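Beta-galacturonidase (Eisenbergiella tayi, PDB 6NCW) hydrolyses beta-galacturonides as a glycoside hydrolase of family 2 and may also act on beta-glucuronides. Local coordinates at residues L329-N334 against P460-E465; Y427-K432 against D444-W449; V437-Y442 against L495-S500. All coordinates share one frame; numbering follows the deposited sequence.

Following the chain from the N terminus, contact 1 opens at strand 329-333, the third parallel strand of the TIM barrel, and closes at strand 461-466, the seventh, so its two ends face each other across the barrel interior. Contact 2 is nested inside that long loop: segment 427-432, which begins in strand 425-428, is covered by helix 439-453 at 444-449. Contact 3 begins within contact 2, at the start of the same helix (437-442), and ends beyond contact 1, on helix 484-500; it therefore crosses both. Together the three tie the barrel interior, the strand-to-helix layer and the outer ring of helices, with strand 461-466 lying between the two helices in the chain.

Contact 1: L329-N334 against P460-E465; sequences LVWEEN and PFLITE
W331 reaches T464 and L462 with the far end of its indole. Its CB is directed at strand 461-466, and with CG anti to the backbone N (chi1 164°) the ring extends into the middle of the TIM barrel. Beyond CG the two edges of the fused indole meet different partners. On the pyrrole side, NE1 turns back to its own strand and donates to E333 OE2 at 2.8 Å, with an angle of 148° at the hydrogen. On the benzene side, CE3 begins the contact, 4.0 Å from T464 CG2, and the approach tightens at the tip, where CZ3 lies 3.4 Å and CH2 3.5 Å from that same methyl. T464 CG2 thus rests over one ring face, whereas L462 CD1 meets CZ3 at the ring edge, 4.1 Å away. S426 packs against all three residues from the strand beside T464.

T464 divides its chemistry: the methyl takes the indole, and OG1 hydrogen-bonds N428 OD1. The contact is therefore purely apolar, while the buried indole N-H is satisfied by E333, whose OE2 also salt-bridges R309. R309 also salt-bridges E465, which binds galacturonate; the apolar packing lies just behind that site, T464's side chain about 6 Å from N377's.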
loop_
_atom_site.group_PDB
_atom_site.type_symbol
_atom_site.label_atom_id
_atom_site.label_comp_id
_atom_site.label_asym_id
_atom_site.label_seq_id
_atom_site.Cartn_x
_atom_site.Cartn_y
_atom_site.Cartn_z
ATOM N N LEU A 329 18.006 28.778 7.949
ATOM C CA LEU A 329 17.815 29.342 9.280
ATOM C C LEU A 329 17.244 28.300 10.237
ATOM O O LEU A 329 16.387 27.495 9.868
ATOM C CB LEU A 329 16.889 30.559 9.207
ATOM C CG LEU A 329 17.434 31.690 8.321
ATOM C CD1 LEU A 329 16.331 32.651 7.923
ATOM C CD2 LEU A 329 18.567 32.410 9.051
ATOM N N VAL A 330 17.716 28.322 11.476
ATOM C CA VAL A 330 17.373 27.310 12.458
ATOM C C VAL A 330 16.767 27.981 13.686
ATOM O O VAL A 330 17.341 28.916 14.250
ATOM C CB VAL A 330 18.595 26.449 12.842
ATOM C CG1 VAL A 330 18.237 25.491 13.973
ATOM C CG2 VAL A 330 19.065 25.654 11.640
ATOM N N TRP A 331 15.586 27.517 14.064
ATOM C CA TRP A 331 15.060 27.651 15.413
ATOM C C TRP A 331 15.491 26.398 16.170
ATOM O O TRP A 331 15.109 25.289 15.786
ATOM C CB TRP A 331 13.530 27.787 15.347
ATOM C CG TRP A 331 12.736 27.562 16.624
ATOM C CD1 TRP A 331 12.836 26.501 17.494
ATOM C CD2 TRP A 331 11.675 28.380 17.120
ATOM N NE1 TRP A 331 11.923 26.635 18.515
ATOM C CE2 TRP A 331 11.203 27.783 18.312
ATOM C CE3 TRP A 331 11.066 29.559 16.671
ATOM C CZ2 TRP A 331 10.155 28.328 19.059
ATOM C CZ3 TRP A 331 10.037 30.110 17.438
ATOM C CH2 TRP A 331 9.581 29.481 18.603
ATOM N N GLU A 332 16.316 26.553 17.210
ATOM C CA GLU A 332 16.676 25.425 18.057
ATOM C C GLU A 332 16.057 25.617 19.436
ATOM O O GLU A 332 16.052 26.728 19.968
ATOM C CB GLU A 332 18.199 25.245 18.159
ATOM C CG GLU A 332 18.591 23.996 18.947
ATOM C CD GLU A 332 20.061 23.569 18.808
ATOM O OE1 GLU A 332 20.311 22.458 18.278
ATOM O OE2 GLU A 332 20.968 24.320 19.245
ATOM N N GLU A 333 15.498 24.546 20.006
ATOM C CA GLU A 333 14.857 24.641 21.314
ATOM C C GLU A 333 15.399 23.580 22.268
ATOM O O GLU A 333 15.992 22.588 21.845
ATOM C CB GLU A 333 13.322 24.527 21.208
ATOM C CG GLU A 333 12.780 23.249 20.543
ATOM C CD GLU A 333 11.280 23.362 20.270
ATOM O OE1 GLU A 333 10.573 22.324 20.272
ATOM O OE2 GLU A 333 10.813 24.509 20.040
ATOM N N ASN A 334 15.202 23.810 23.572
ATOM C CA ASN A 334 15.584 22.819 24.566
ATOM C C ASN A 334 14.629 21.625 24.510
ATOM O O ASN A 334 13.593 21.652 23.839
ATOM C CB ASN A 334 15.639 23.430 25.977
ATOM C CG ASN A 334 14.266 23.781 26.570
ATOM O OD1 ASN A 334 13.274 24.000 25.869
ATOM N ND2 ASN A 334 14.223 23.854 27.892
ATOM N N PRO A 460 7.130 40.516 17.149
ATOM C CA PRO A 460 7.016 39.614 15.995
ATOM C C PRO A 460 6.240 38.358 16.370
ATOM O O PRO A 460 6.261 37.915 17.517
ATOM C CB PRO A 460 8.474 39.291 15.652
ATOM C CG PRO A 460 9.262 40.412 16.247
ATOM C CD PRO A 460 8.534 40.798 17.487
ATOM N N PHE A 461 5.566 37.776 15.382
ATOM C CA PHE A 461 4.646 36.662 15.591
ATOM C C PHE A 461 4.932 35.592 14.551
ATOM O O PHE A 461 4.993 35.891 13.353
ATOM C CB PHE A 461 3.185 37.162 15.509
ATOM C CG PHE A 461 2.123 36.062 15.542
ATOM C CD1 PHE A 461 1.833 35.377 16.715
ATOM C CD2 PHE A 461 1.378 35.770 14.410
ATOM C CE1 PHE A 461 0.845 34.393 16.749
ATOM C CE2 PHE A 461 0.387 34.792 14.438
ATOM C CZ PHE A 461 0.127 34.106 15.605
ATOM N N LEU A 462 5.108 34.350 15.007
ATOM C CA LEU A 462 5.322 33.190 14.144
ATOM C C LEU A 462 4.266 32.132 14.438
ATOM O O LEU A 462 3.861 31.966 15.592
ATOM C CB LEU A 462 6.721 32.581 14.358
ATOM C CG LEU A 462 7.942 33.310 13.806
ATOM C CD1 LEU A 462 9.217 32.687 14.336
ATOM C CD2 LEU A 462 7.909 33.298 12.272
ATOM N N ILE A 463 3.808 31.438 13.394
ATOM C CA ILE A 463 3.096 30.167 13.536
ATOM C C ILE A 463 4.150 29.059 13.544
ATOM O O ILE A 463 4.749 28.749 12.509
ATOM C CB ILE A 463 2.082 29.941 12.406
ATOM C CG1 ILE A 463 0.982 31.014 12.424
ATOM C CG2 ILE A 463 1.478 28.522 12.510
ATOM C CD1 ILE A 463 0.278 31.127 13.762
ATOM N N THR A 464 4.396 28.471 14.709
ATOM C CA THR A 464 5.470 27.497 14.828
ATOM C C THR A 464 5.017 26.075 14.520
ATOM O O THR A 464 5.877 25.195 14.388
ATOM C CB THR A 464 6.103 27.557 16.230
ATOM O OG1 THR A 464 5.098 27.829 17.219
ATOM C CG2 THR A 464 7.165 28.644 16.251
ATOM N N GLU A 465 3.706 25.848 14.380
ATOM C CA GLU A 465 3.135 24.589 13.891
ATOM C C GLU A 465 1.807 24.883 13.216
ATOM O O GLU A 465 0.979 25.580 13.796
ATOM C CB GLU A 465 2.895 23.575 15.026
ATOM C CG GLU A 465 4.160 22.909 15.535
ATOM C CD GLU A 465 3.942 22.039 16.769
ATOM O OE1 GLU A 465 4.912 21.933 17.554
ATOM O OE2 GLU A 465 2.829 21.471 16.952
#

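Contact 2: Y427-K432 against D444-W449; sequences YNIYPK and DELYQW
L446 lies over Y427, presenting both of its methyls to the phenol. CD1 stands above the middle of the ring, 3.9 Å from the centroid and only 6° off the ring normal, which meets the geometry of a CH-pi contact. CD2 sits further back towards the base of the side chain, 3.6 Å from Y427 CG and 3.7 Å from Y427 CB. The leucine fork therefore runs along the length of the tyrosine, one prong over the ring and the other over the CB-CG bond. Two torsions of L446 set this up: CG is anti to the backbone N (chi1 173°) and the fork is then turned by chi2 60°.

I429, two residues further on, comes to the same methyl from another direction, its CG2 3.8 Å from L446 CD2. This methyl is thus shared between the tyrosine base and the isoleucine branch. At the other end of Y427, W449 stands one helical turn after L446, and its side chain runs at about a right angle to the tyrosine. W449 CZ3 approaches Y427 OH to 3.8 Å, a packing contact with carbon. The hydroxyl uses its proton on the carbonyl of R412. F413 packs on L446, and I450 touches Y427 from the same helix.

The arrangement belongs to the beta-alpha-beta unit of strand 425-428, helix 439-453 and strand 461-466, in which the helix covers the outer side of the barrel strands. No hydrogen bond links the two segments, so adhesion here rests on dispersion and on the CH-pi contact. The bond to R412 meets the polar need of the buried phenol and probably limits how far the ring can shift beneath L446.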
loop_
_atom_site.group_PDB
_atom_site.type_symbol
_atom_site.label_atom_id
_atom_site.label_comp_id
_atom_site.label_asym_id
_atom_site.label_seq_id
_atom_site.Cartn_x
_atom_site.Cartn_y
_atom_site.Cartn_z
ATOM N N TYR A 427 2.938 30.476 18.136
ATOM C CA TYR A 427 1.770 29.658 18.422
ATOM C C TYR A 427 1.687 28.452 17.494
ATOM O O TYR A 427 1.968 28.551 16.301
ATOM C CB TYR A 427 0.507 30.496 18.323
ATOM C CG TYR A 427 0.058 30.971 19.686
ATOM C CD1 TYR A 427 0.453 32.209 20.195
ATOM C CD2 TYR A 427 -0.730 30.160 20.480
ATOM C CE1 TYR A 427 0.037 32.631 21.473
ATOM C CE2 TYR A 427 -1.147 30.565 21.738
ATOM C CZ TYR A 427 -0.769 31.788 22.232
ATOM O OH TYR A 427 -1.213 32.137 23.494
ATOM N N ASN A 428 1.356 27.305 18.073
ATOM C CA ASN A 428 0.994 26.100 17.333
ATOM C C ASN A 428 -0.523 26.071 17.171
ATOM O O ASN A 428 -1.255 26.095 18.168
ATOM C CB ASN A 428 1.464 24.854 18.081
ATOM C CG ASN A 428 2.951 24.875 18.362
ATOM O OD1 ASN A 428 3.701 25.606 17.710
ATOM N ND2 ASN A 428 3.394 24.064 19.321
ATOM N N ILE A 429 -0.999 26.034 15.933
ATOM C CA ILE A 429 -2.442 26.018 15.676
ATOM C C ILE A 429 -2.742 24.973 14.616
ATOM O O ILE A 429 -1.968 24.796 13.666
ATOM C CB ILE A 429 -2.995 27.397 15.231
ATOM C CG1 ILE A 429 -2.428 27.810 13.877
ATOM C CG2 ILE A 429 -2.753 28.465 16.303
ATOM C CD1 ILE A 429 -3.063 29.091 13.300
ATOM N N TYR A 430 -3.884 24.294 14.760
ATOM C CA TYR A 430 -4.310 23.298 13.771
ATOM C C TYR A 430 -5.756 23.471 13.283
ATOM O O TYR A 430 -6.531 22.514 13.261
ATOM C CB TYR A 430 -4.116 21.911 14.360
ATOM C CG TYR A 430 -2.663 21.539 14.576
ATOM C CD1 TYR A 430 -2.017 21.845 15.760
ATOM C CD2 TYR A 430 -1.946 20.867 13.584
ATOM C CE1 TYR A 430 -0.692 21.473 15.961
ATOM C CE2 TYR A 430 -0.637 20.496 13.776
ATOM C CZ TYR A 430 -0.013 20.802 14.963
ATOM O OH TYR A 430 1.304 20.428 15.152
ATOM N N PRO A 431 -6.144 24.670 12.841
ATOM C CA PRO A 431 -7.471 24.804 12.218
ATOM C C PRO A 431 -7.509 24.009 10.925
ATOM O O PRO A 431 -6.515 23.943 10.187
ATOM C CB PRO A 431 -7.598 26.309 11.950
ATOM C CG PRO A 431 -6.121 26.747 11.772
ATOM C CD PRO A 431 -5.406 25.951 12.830
ATOM N N LYS A 432 -8.660 23.384 10.679
ATOM C CA LYS A 432 -8.966 22.480 9.575
ATOM C C LYS A 432 -8.364 21.094 9.802
ATOM O O LYS A 432 -8.533 20.198 8.945
ATOM C CB LYS A 432 -8.545 23.038 8.205
ATOM C CG LYS A 432 -9.458 24.190 7.773
ATOM C CD LYS A 432 -10.917 23.811 8.062
ATOM C CE LYS A 432 -11.920 24.775 7.427
ATOM N NZ LYS A 432 -11.882 24.689 5.934
ATOM N N ASP A 444 -7.004 35.097 12.909
ATOM C CA ASP A 444 -7.329 36.483 13.244
ATOM C C ASP A 444 -7.783 36.622 14.690
ATOM O O ASP A 444 -7.385 37.564 15.385
ATOM C CB ASP A 444 -8.401 37.011 12.288
ATOM C CG ASP A 444 -7.856 37.238 10.879
ATOM O OD1 ASP A 444 -6.612 37.161 10.701
ATOM O OD2 ASP A 444 -8.662 37.484 9.954
ATOM N N GLU A 445 -8.609 35.695 15.164
ATOM C CA GLU A 445 -9.047 35.743 16.554
ATOM C C GLU A 445 -7.862 35.627 17.512
ATOM O O GLU A 445 -7.780 36.367 18.500
ATOM C CB GLU A 445 -10.064 34.637 16.816
ATOM C CG GLU A 445 -10.242 34.359 18.291
ATOM C CD GLU A 445 -11.261 33.271 18.588
ATOM O OE1 GLU A 445 -11.301 32.802 19.746
ATOM O OE2 GLU A 445 -12.032 32.899 17.679
ATOM N N LEU A 446 -6.927 34.712 17.228
ATOM C CA LEU A 446 -5.722 34.581 18.053
ATOM C C LEU A 446 -4.848 35.828 17.966
ATOM O O LEU A 446 -4.362 36.331 18.987
ATOM C CB LEU A 446 -4.926 33.349 17.630
ATOM C CG LEU A 446 -3.545 33.177 18.298
ATOM C CD1 LEU A 446 -3.636 33.058 19.830
ATOM C CD2 LEU A 446 -2.808 31.970 17.700
ATOM N N TYR A 447 -4.632 36.341 16.753
ATOM C CA TYR A 447 -3.725 37.477 16.587
ATOM C C TYR A 447 -4.260 38.718 17.294
ATOM O O TYR A 447 -3.524 39.401 18.017
ATOM C CB TYR A 447 -3.490 37.774 15.107
ATOM C CG TYR A 447 -2.408 38.807 14.941
ATOM C CD1 TYR A 447 -1.076 38.488 15.198
ATOM C CD2 TYR A 447 -2.715 40.118 14.589
ATOM C CE1 TYR A 447 -0.078 39.429 15.073
ATOM C CE2 TYR A 447 -1.718 41.073 14.463
ATOM C CZ TYR A 447 -0.407 40.724 14.710
ATOM O OH TYR A 447 0.585 41.671 14.595
ATOM N N GLN A 448 -5.547 39.009 17.107
ATOM C CA GLN A 448 -6.167 40.156 17.760
ATOM C C GLN A 448 -6.086 40.045 19.277
ATOM O O GLN A 448 -5.748 41.016 19.957
ATOM C CB GLN A 448 -7.616 40.289 17.293
ATOM C CG GLN A 448 -7.883 41.508 16.428
ATOM C CD GLN A 448 -7.124 41.500 15.107
ATOM O OE1 GLN A 448 -7.488 40.776 14.171
ATOM N NE2 GLN A 448 -6.072 42.323 15.017
ATOM N N TRP A 449 -6.373 38.865 19.825
ATOM C CA TRP A 449 -6.219 38.679 21.262
ATOM C C TRP A 449 -4.791 38.971 21.713
ATOM O O TRP A 449 -4.586 39.610 22.751
ATOM C CB TRP A 449 -6.605 37.258 21.674
ATOM C CG TRP A 449 -6.319 37.031 23.114
ATOM C CD1 TRP A 449 -7.128 37.343 24.172
ATOM C CD2 TRP A 449 -5.122 36.469 23.677
ATOM N NE1 TRP A 449 -6.512 37.005 25.353
ATOM C CE2 TRP A 449 -5.279 36.467 25.077
ATOM C CE3 TRP A 449 -3.942 35.954 23.130
ATOM C CZ2 TRP A 449 -4.304 35.969 25.939
ATOM C CZ3 TRP A 449 -2.968 35.462 23.994
ATOM C CH2 TRP A 449 -3.155 35.475 25.378
#

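Contact 3: V437-Y442 against L495-S500; sequences VPVEDY and LQAVFS
V439 and A497 join two neighbouring helices of the outer layer of the TIM barrel, 439-453 and 484-500. The approach is close, with E440 CA and A497 CA 5.3 Å apart. The small side chain of A497 permits this: its CB points at the first turn of helix 439-453, where it meets V439 CG1 at 3.6 Å and also touches the backbone N of E440. V439 supplies that methyl because its CG1 is anti to the backbone N (chi1 -176°), while P431 and K432 also pack on the valine. The backbone N of V439, at the start of the helix, donates a hydrogen bond to E493 OE2 of the opposing helix.

Beside the V439-A497 contact, E440 leaves its backbone at an angle to the other helix and extends towards it, with chi1 -159°. No direct hydrogen bond results, since E440 OE2 stays 3.8 Å from S500 OG. That hydroxyl sits between its backbone N and carbonyl carbon (chi1 64°), turned back to its own helix, with OG 2.9 Å from Q496 O and 3.2 Å from A497 O. Two waters instead connect E440 OE2 to Q496 and to the carbonyl of A497. Water 2 gives a weak bond to E440 OE2 and accepts from Q496 NE2, 3.1 Å from the water. The carboxylate is thus linked through solvent to both the side chain and the backbone of helix 484-500: water 1 donates to E440 OE2 at 3.2 Å and to A497 O at 2.9 Å.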
loop_
_atom_site.group_PDB
_atom_site.type_symbol
_atom_site.label_atom_id
_atom_site.label_comp_id
_atom_site.label_asym_id
_atom_site.label_seq_id
_atom_site.Cartn_x
_atom_site.Cartn_y
_atom_site.Cartn_z
ATOM N N VAL A 437 -12.844 25.203 11.687
ATOM C CA VAL A 437 -12.996 26.656 11.667
ATOM C C VAL A 437 -12.145 27.102 10.486
ATOM O O VAL A 437 -11.034 26.574 10.316
ATOM C CB VAL A 437 -12.496 27.314 12.968
ATOM C CG1 VAL A 437 -12.607 28.823 12.874
ATOM C CG2 VAL A 437 -13.256 26.794 14.191
ATOM N N PRO A 438 -12.598 28.040 9.656
ATOM C CA PRO A 438 -11.709 28.595 8.624
ATOM C C PRO A 438 -10.408 29.109 9.230
ATOM O O PRO A 438 -10.403 29.772 10.273
ATOM C CB PRO A 438 -12.538 29.730 8.023
ATOM C CG PRO A 438 -13.974 29.267 8.233
ATOM C CD PRO A 438 -13.962 28.589 9.577
ATOM N N VAL A 439 -9.293 28.799 8.567
ATOM C CA VAL A 439 -7.986 29.146 9.132
ATOM C C VAL A 439 -7.865 30.653 9.350
ATOM O O VAL A 439 -7.327 31.112 10.369
ATOM C CB VAL A 439 -6.847 28.620 8.239
ATOM C CG1 VAL A 439 -5.506 28.920 8.911
ATOM C CG2 VAL A 439 -7.002 27.134 7.994
ATOM N N GLU A 440 -8.358 31.445 8.398
ATOM C CA GLU A 440 -8.258 32.898 8.515
ATOM C C GLU A 440 -8.948 33.412 9.775
ATOM O O GLU A 440 -8.441 34.325 10.435
ATOM C CB GLU A 440 -8.864 33.550 7.281
ATOM C CG GLU A 440 -8.383 34.947 7.063
ATOM C CD GLU A 440 -8.433 35.324 5.601
ATOM O OE1 GLU A 440 -9.531 35.194 5.004
ATOM O OE2 GLU A 440 -7.364 35.714 5.056
ATOM N N ASP A 441 -10.106 32.842 10.119
ATOM C CA ASP A 441 -10.859 33.313 11.282
ATOM C C ASP A 441 -10.162 32.935 12.577
ATOM O O ASP A 441 -10.066 33.748 13.500
ATOM C CB ASP A 441 -12.279 32.733 11.276
ATOM C CG ASP A 441 -13.063 33.108 10.023
ATOM O OD1 ASP A 441 -12.562 33.946 9.249
ATOM O OD2 ASP A 441 -14.174 32.560 9.821
ATOM N N TYR A 442 -9.689 31.698 12.664
ATOM C CA TYR A 442 -8.978 31.242 13.849
ATOM C C TYR A 442 -7.723 32.074 14.072
ATOM O O TYR A 442 -7.455 32.545 15.183
ATOM C CB TYR A 442 -8.640 29.760 13.673
ATOM C CG TYR A 442 -8.248 29.041 14.922
ATOM C CD1 TYR A 442 -6.916 28.751 15.190
ATOM C CD2 TYR A 442 -9.212 28.622 15.830
ATOM C CE1 TYR A 442 -6.545 28.062 16.334
ATOM C CE2 TYR A 442 -8.853 27.941 16.989
ATOM C CZ TYR A 442 -7.526 27.661 17.229
ATOM O OH TYR A 442 -7.175 26.987 18.374
ATOM N N LEU A 495 -1.634 27.597 4.503
ATOM C CA LEU A 495 -0.496 28.417 4.107
ATOM C C LEU A 495 -0.963 29.754 3.548
ATOM O O LEU A 495 -0.349 30.801 3.811
ATOM C CB LEU A 495 0.369 27.668 3.084
ATOM C CG LEU A 495 1.194 26.474 3.631
ATOM C CD1 LEU A 495 1.906 25.742 2.515
ATOM C CD2 LEU A 495 2.229 26.900 4.681
ATOM N N GLN A 496 -2.050 29.735 2.773
ATOM C CA GLN A 496 -2.617 30.971 2.252
ATOM C C GLN A 496 -2.965 31.932 3.387
ATOM O O GLN A 496 -2.684 33.130 3.299
ATOM C CB GLN A 496 -3.836 30.643 1.383
ATOM C CG GLN A 496 -4.878 31.738 1.247
ATOM C CD GLN A 496 -4.406 32.952 0.458
ATOM O OE1 GLN A 496 -3.596 32.837 -0.475
ATOM N NE2 GLN A 496 -4.920 34.137 0.831
ATOM N N ALA A 497 -3.491 31.415 4.499
ATOM C CA ALA A 497 -3.867 32.299 5.596
ATOM C C ALA A 497 -2.641 32.865 6.314
ATOM O O ALA A 497 -2.578 34.071 6.566
ATOM C CB ALA A 497 -4.789 31.579 6.575
ATOM N N VAL A 498 -1.654 32.020 6.657
ATOM C CA VAL A 498 -0.522 32.509 7.448
ATOM C C VAL A 498 0.263 33.568 6.675
ATOM O O VAL A 498 0.668 34.588 7.236
ATOM C CB VAL A 498 0.395 31.346 7.914
ATOM C CG1 VAL A 498 -0.371 30.379 8.807
ATOM C CG2 VAL A 498 0.978 30.589 6.734
ATOM N N PHE A 499 0.470 33.357 5.376
ATOM C CA PHE A 499 1.232 34.307 4.576
ATOM C C PHE A 499 0.469 35.592 4.259
ATOM O O PHE A 499 1.089 36.555 3.805
ATOM C CB PHE A 499 1.696 33.629 3.285
ATOM C CG PHE A 499 2.831 32.671 3.496
ATOM C CD1 PHE A 499 3.958 33.064 4.209
ATOM C CD2 PHE A 499 2.760 31.376 3.028
ATOM C CE1 PHE A 499 5.016 32.179 4.435
ATOM C CE2 PHE A 499 3.817 30.475 3.251
ATOM C CZ PHE A 499 4.952 30.890 3.947
ATOM N N SER A 500 -0.842 35.647 4.492
ATOM C CA SER A 500 -1.595 36.882 4.328
ATOM C C SER A 500 -1.984 37.523 5.657
ATOM O O SER A 500 -2.657 38.557 5.656
ATOM C CB SER A 500 -2.838 36.631 3.468
ATOM O OG SER A 500 -3.729 35.742 4.106
HETATM O O HOH W 1 -4.990 35.500 7.146
HETATM O O HOH W 2 -6.534 33.284 3.363
#